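Local coordinates for protein VirX1 (Cyanophage Syn10, PDB 6QGM) that iodinates diverse substrates, probably as a flavin-dependent halogenase, at residues Cys273-Val281 with Glu307-Gly315. Residues are numbered along the deposited sequence; the frame is centred on the assembly and turned at random.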
ATOM      1  N   CYS B 273      -7.862 -12.002 -31.999  1.00 60.31           N
ATOM      2  CA  CYS B 273      -7.383 -10.608 -32.122  1.00 57.61           C
ATOM      3  C   CYS B 273      -6.117 -10.632 -32.967  1.00 55.04           C
ATOM      4  O   CYS B 273      -5.100 -11.144 -32.504  1.00 57.03           O
ATOM      5  CB  CYS B 273      -7.146 -10.022 -30.738  1.00 59.46           C
ATOM      6  SG  CYS B 273      -8.592 -10.186 -29.657  1.00 58.56           S
ATOM      7  N   HIS B 274      -6.224 -10.142 -34.192  1.00 54.78           N
ATOM      8  CA  HIS B 274      -5.150 -10.151 -35.211  1.00 55.16           C
ATOM      9  C   HIS B 274      -4.519  -8.758 -35.281  1.00 55.78           C
ATOM     10  O   HIS B 274      -5.198  -7.840 -35.758  1.00 56.13           O
ATOM     11  CB  HIS B 274      -5.716 -10.567 -36.564  1.00 53.75           C
ATOM     12  CG  HIS B 274      -4.652 -10.787 -37.572  1.00 54.16           C
ATOM     13  ND1 HIS B 274      -4.293 -12.033 -37.972  1.00 55.39           N
ATOM     14  CD2 HIS B 274      -3.856  -9.925 -38.236  1.00 55.52           C
ATOM     15  CE1 HIS B 274      -3.336 -11.949 -38.877  1.00 56.20           C
ATOM     16  NE2 HIS B 274      -3.038 -10.669 -39.037  1.00 56.89           N
ATOM     17  N   ALA B 275      -3.274  -8.600 -34.827  1.00 55.95           N
ATOM     18  CA  ALA B 275      -2.562  -7.304 -34.862  1.00 57.51           C
ATOM     19  C   ALA B 275      -2.256  -6.948 -36.319  1.00 59.20           C
ATOM     20  O   ALA B 275      -1.730  -7.822 -37.046  1.00 59.89           O
ATOM     21  CB  ALA B 275      -1.315  -7.364 -34.038  1.00 57.10           C
ATOM     22  N   MET B 276      -2.591  -5.717 -36.711  1.00 58.88           N
ATOM     23  CA  MET B 276      -2.442  -5.163 -38.085  1.00 60.83           C
ATOM     24  C   MET B 276      -1.371  -4.068 -38.064  1.00 61.81           C
ATOM     25  O   MET B 276      -0.656  -3.983 -37.043  1.00 64.79           O
ATOM     26  CB  MET B 276      -3.773  -4.584 -38.569  1.00 60.33           C
ATOM     27  CG  MET B 276      -4.911  -5.573 -38.478  1.00 59.94           C
ATOM     28  SD  MET B 276      -5.068  -6.531 -39.965  1.00 61.94           S
ATOM     29  CE  MET B 276      -5.897  -5.343 -41.028  1.00 59.36           C
ATOM     30  N   LYS B 277      -1.253  -3.267 -39.128  1.00 60.44           N
ATOM     31  CA  LYS B 277      -0.171  -2.247 -39.254  1.00 61.28           C
ATOM     32  C   LYS B 277      -0.419  -1.081 -38.286  1.00 57.78           C
ATOM     33  O   LYS B 277       0.578  -0.550 -37.771  1.00 53.90           O
ATOM     34  CB  LYS B 277      -0.028  -1.770 -40.707  1.00 64.25           C
ATOM     35  CG  LYS B 277       0.558  -2.809 -41.655  1.00 66.27           C
ATOM     36  CD  LYS B 277       0.428  -2.476 -43.118  1.00 69.09           C
ATOM     37  CE  LYS B 277       1.509  -3.149 -43.944  1.00 72.11           C
ATOM     38  NZ  LYS B 277       1.290  -2.959 -45.397  1.00 74.68           N
ATOM     39  N   ASN B 278      -1.687  -0.728 -38.034  1.00 55.64           N
ATOM     40  CA  ASN B 278      -2.092   0.485 -37.270  1.00 54.57           C
ATOM     41  C   ASN B 278      -3.145   0.146 -36.216  1.00 53.13           C
ATOM     42  O   ASN B 278      -3.854   1.076 -35.793  1.00 52.01           O
ATOM     43  CB  ASN B 278      -2.613   1.593 -38.195  1.00 54.55           C
ATOM     44  CG  ASN B 278      -1.671   1.862 -39.342  1.00 52.82           C
ATOM     45  OD1 ASN B 278      -0.641   2.508 -39.174  1.00 52.30           O
ATOM     46  ND2 ASN B 278      -2.012   1.336 -40.501  1.00 50.68           N
ATOM     47  N   GLY B 279      -3.221  -1.110 -35.779  1.00 52.93           N
ATOM     48  CA  GLY B 279      -4.168  -1.568 -34.741  1.00 50.85           C
ATOM     49  C   GLY B 279      -4.324  -3.074 -34.761  1.00 49.23           C
ATOM     50  O   GLY B 279      -3.296  -3.779 -34.862  1.00 51.00           O
ATOM     51  N   TRP B 280      -5.557  -3.561 -34.669  1.00 49.14           N
ATOM     52  CA  TRP B 280      -5.863  -5.017 -34.600  1.00 49.82           C
ATOM     53  C   TRP B 280      -7.308  -5.254 -35.071  1.00 50.95           C
ATOM     54  O   TRP B 280      -8.131  -4.332 -34.963  1.00 52.21           O
ATOM     55  CB  TRP B 280      -5.595  -5.549 -33.182  1.00 46.89           C
ATOM     56  CG  TRP B 280      -6.575  -5.022 -32.199  1.00 45.92           C
ATOM     57  CD1 TRP B 280      -6.553  -3.800 -31.601  1.00 47.02           C
ATOM     58  CD2 TRP B 280      -7.772  -5.667 -31.749  1.00 46.54           C
ATOM     59  NE1 TRP B 280      -7.644  -3.647 -30.796  1.00 47.84           N
ATOM     60  CE2 TRP B 280      -8.416  -4.772 -30.872  1.00 47.95           C
ATOM     61  CE3 TRP B 280      -8.357  -6.914 -31.981  1.00 48.90           C
ATOM     62  CZ2 TRP B 280      -9.612  -5.091 -30.238  1.00 47.67           C
ATOM     63  CZ3 TRP B 280      -9.533  -7.235 -31.334  1.00 49.46           C
ATOM     64  CH2 TRP B 280     -10.154  -6.329 -30.488  1.00 48.37           C
ATOM     65  N   VAL B 281      -7.574  -6.441 -35.612  1.00 51.33           N
ATOM     66  CA  VAL B 281      -8.907  -6.875 -36.113  1.00 53.34           C
ATOM     67  C   VAL B 281      -9.442  -7.968 -35.182  1.00 54.32           C
ATOM     68  O   VAL B 281      -8.676  -8.904 -34.866  1.00 56.52           O
ATOM     69  CB  VAL B 281      -8.812  -7.342 -37.579  1.00 53.02           C
ATOM     70  CG1 VAL B 281      -9.989  -8.190 -38.020  1.00 53.11           C
ATOM     71  CG2 VAL B 281      -8.637  -6.156 -38.490  1.00 53.82           C
ATOM     72  N   GLU B 307      -9.232   0.913 -44.352  1.00 61.43           N
ATOM     73  CA  GLU B 307     -10.301   0.097 -44.978  1.00 60.55           C
ATOM     74  C   GLU B 307      -9.699  -0.820 -46.049  1.00 58.45           C
ATOM     75  O   GLU B 307     -10.176  -1.968 -46.192  1.00 58.27           O
ATOM     76  CB  GLU B 307     -11.379   0.993 -45.566  1.00 61.94           C
ATOM     77  CG  GLU B 307     -12.467   0.186 -46.257  1.00 64.92           C
ATOM     78  CD  GLU B 307     -13.729   0.955 -46.545  1.00 69.34           C
ATOM     79  OE1 GLU B 307     -14.094   1.772 -45.670  1.00 73.01           O
ATOM     80  OE2 GLU B 307     -14.322   0.732 -47.626  1.00 71.29           O
ATOM     81  N   ALA B 308      -8.716  -0.327 -46.797  1.00 57.63           N
ATOM     82  CA  ALA B 308      -8.007  -1.104 -47.835  1.00 59.82           C
ATOM     83  C   ALA B 308      -7.235  -2.241 -47.140  1.00 59.77           C
ATOM     84  O   ALA B 308      -7.349  -3.402 -47.573  1.00 59.56           O
ATOM     85  CB  ALA B 308      -7.129  -0.183 -48.647  1.00 59.05           C
ATOM     86  N   GLU B 309      -6.490  -1.904 -46.086  1.00 61.10           N
ATOM     87  CA  GLU B 309      -5.854  -2.856 -45.130  1.00 60.71           C
ATOM     88  C   GLU B 309      -6.851  -3.947 -44.723  1.00 59.38           C
ATOM     89  O   GLU B 309      -6.524  -5.137 -44.897  1.00 60.09           O
ATOM     90  CB  GLU B 309      -5.432  -2.124 -43.858  1.00 61.66           C
ATOM     91  CG  GLU B 309      -3.946  -1.883 -43.716  1.00 63.64           C
ATOM     92  CD  GLU B 309      -3.605  -1.407 -42.313  1.00 65.85           C
ATOM     93  OE1 GLU B 309      -3.466  -2.296 -41.416  1.00 64.89           O
ATOM     94  OE2 GLU B 309      -3.540  -0.148 -42.104  1.00 65.50           O
ATOM     95  N   PHE B 310      -8.013  -3.543 -44.196  1.00 57.56           N
ATOM     96  CA  PHE B 310      -9.033  -4.423 -43.563  1.00 58.61           C
ATOM     97  C   PHE B 310      -9.592  -5.413 -44.588  1.00 56.57           C
ATOM     98  O   PHE B 310      -9.638  -6.620 -44.297  1.00 53.85           O
ATOM     99  CB  PHE B 310     -10.130  -3.584 -42.907  1.00 60.43           C
ATOM    100  CG  PHE B 310     -11.140  -4.375 -42.106  1.00 62.08           C
ATOM    101  CD1 PHE B 310     -10.748  -5.411 -41.267  1.00 62.15           C
ATOM    102  CD2 PHE B 310     -12.487  -4.054 -42.160  1.00 62.33           C
ATOM    103  CE1 PHE B 310     -11.686  -6.121 -40.533  1.00 62.48           C
ATOM    104  CE2 PHE B 310     -13.425  -4.766 -41.427  1.00 61.77           C
ATOM    105  CZ  PHE B 310     -13.024  -5.794 -40.608  1.00 62.61           C
ATOM    106  N   ARG B 311      -9.985  -4.901 -45.757  1.00 59.52           N
ATOM    107  CA  ARG B 311     -10.515  -5.704 -46.899  1.00 59.96           C
ATOM    108  C   ARG B 311      -9.444  -6.700 -47.365  1.00 61.41           C
ATOM    109  O   ARG B 311      -9.795  -7.874 -47.534  1.00 60.98           O
ATOM    110  CB  ARG B 311     -10.967  -4.798 -48.048  1.00 58.94           C
ATOM    111  CG  ARG B 311     -12.220  -4.006 -47.737  1.00 58.07           C
ATOM    112  CD  ARG B 311     -12.706  -3.171 -48.890  1.00 58.18           C
ATOM    113  NE  ARG B 311     -13.805  -2.324 -48.448  1.00 58.62           N
ATOM    114  CZ  ARG B 311     -15.070  -2.725 -48.325  1.00 58.24           C
ATOM    115  NH1 ARG B 311     -15.422  -3.971 -48.611  1.00 58.51           N
ATOM    116  NH2 ARG B 311     -15.985  -1.870 -47.910  1.00 58.31           N
ATOM    117  N   GLU B 312      -8.198  -6.245 -47.541  1.00 63.37           N
ATOM    118  CA  GLU B 312      -7.044  -7.095 -47.942  1.00 64.79           C
ATOM    119  C   GLU B 312      -6.924  -8.234 -46.930  1.00 60.26           C
ATOM    120  O   GLU B 312      -6.842  -9.397 -47.354  1.00 60.64           O
ATOM    121  CB  GLU B 312      -5.745  -6.279 -48.050  1.00 69.75           C
ATOM    122  CG  GLU B 312      -5.567  -5.555 -49.387  1.00 77.16           C
ATOM    123  CD  GLU B 312      -4.262  -4.782 -49.582  1.00 80.27           C
ATOM    124  OE1 GLU B 312      -3.736  -4.203 -48.591  1.00 83.50           O
ATOM    125  OE2 GLU B 312      -3.764  -4.760 -50.729  1.00 77.47           O
ATOM    126  N   HIS B 313      -6.950  -7.906 -45.638  1.00 57.04           N
ATOM    127  CA  HIS B 313      -6.815  -8.866 -44.517  1.00 54.73           C
ATOM    128  C   HIS B 313      -7.935  -9.903 -44.565  1.00 55.36           C
ATOM    129  O   HIS B 313      -7.659 -11.051 -44.204  1.00 55.33           O
ATOM    130  CB  HIS B 313      -6.805  -8.147 -43.170  1.00 53.80           C
ATOM    131  CG  HIS B 313      -6.917  -9.079 -42.011  1.00 54.53           C
ATOM    132  ND1 HIS B 313      -5.859  -9.856 -41.579  1.00 53.82           N
ATOM    133  CD2 HIS B 313      -7.965  -9.380 -41.217  1.00 55.05           C
ATOM    134  CE1 HIS B 313      -6.258 -10.600 -40.577  1.00 52.99           C
ATOM    135  NE2 HIS B 313      -7.542 -10.325 -40.326  1.00 54.36           N
ATOM    136  N   LEU B 314      -9.147  -9.526 -44.979  1.00 56.88           N
ATOM    137  CA  LEU B 314     -10.328 -10.430 -44.938  1.00 57.76           C
ATOM    138  C   LEU B 314     -10.315 -11.385 -46.137  1.00 59.54           C
ATOM    139  O   LEU B 314     -11.129 -12.308 -46.120  1.00 63.38           O
ATOM    140  CB  LEU B 314     -11.612  -9.595 -44.902  1.00 57.00           C
ATOM    141  CG  LEU B 314     -11.870  -8.825 -43.608  1.00 56.67           C
ATOM    142  CD1 LEU B 314     -13.141  -7.990 -43.711  1.00 56.85           C
ATOM    143  CD2 LEU B 314     -11.946  -9.759 -42.413  1.00 56.57           C
ATOM    144  N   GLY B 315      -9.442 -11.175 -47.130  1.00 60.96           N
ATOM    145  CA  GLY B 315      -9.421 -11.959 -48.384  1.00 65.20           C
ATOM    146  C   GLY B 315     -10.676 -11.751 -49.218  1.00 67.75           C
ATOM    147  O   GLY B 315     -11.228 -10.660 -49.145  1.00 71.51           O
TER
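His-274, Met-276 and Val-281 of a beta hairpin pack against Glu-309, Phe-310 and His-313 of helix 303-314. The hairpin is made of strands 270-275 and 279-285, neighbours in the seven-stranded mixed sheet of this tryptophan halogenase-type fold. The helix lies over one face of that sheet, and Phe-310 also touches Thr-292, Met-254 and Thr-256 on other strands.

Two weak hydrogen bonds join the hairpin turn to the carboxylate of Glu-309. Lys-277 N donates to Glu-309 OE1 at 3.3 Å. Asn-278 ND2 donates to Glu-309 OE2 at 2.7 Å, with a bent N-H...O angle of 129°. The amide and carboxylate planes are turned 62° apart. Glu-309 OE1 has a further weak bond to the hydroxyl of Tyr-294. The CB of Lys-277 packs against Glu-309 OE1, while its amine stays clear of the carboxylate.

Val-281 makes the apolar contact. Its CG2 lies 3.6 Å from Phe-310 CD1, and CG1 also meets Phe-310 CE1 and, more loosely, His-313 CD2.

His-313 uses a face for the sulfur of Met-276 and an edge for His-274. Met-276 SD lies over one face of its ring, 4.0 Å from the centroid and offset toward the rim. The Met-276 chain bends at chi2 and again at chi3, which brings CE back to His-313 CB. The edge of His-313 is turned toward the face of His-274, with the ring planes at 52°. This edge-to-face pair places His-313 CE1 over the centre of the His-274 ring, 3.4 Å from His-274 CG.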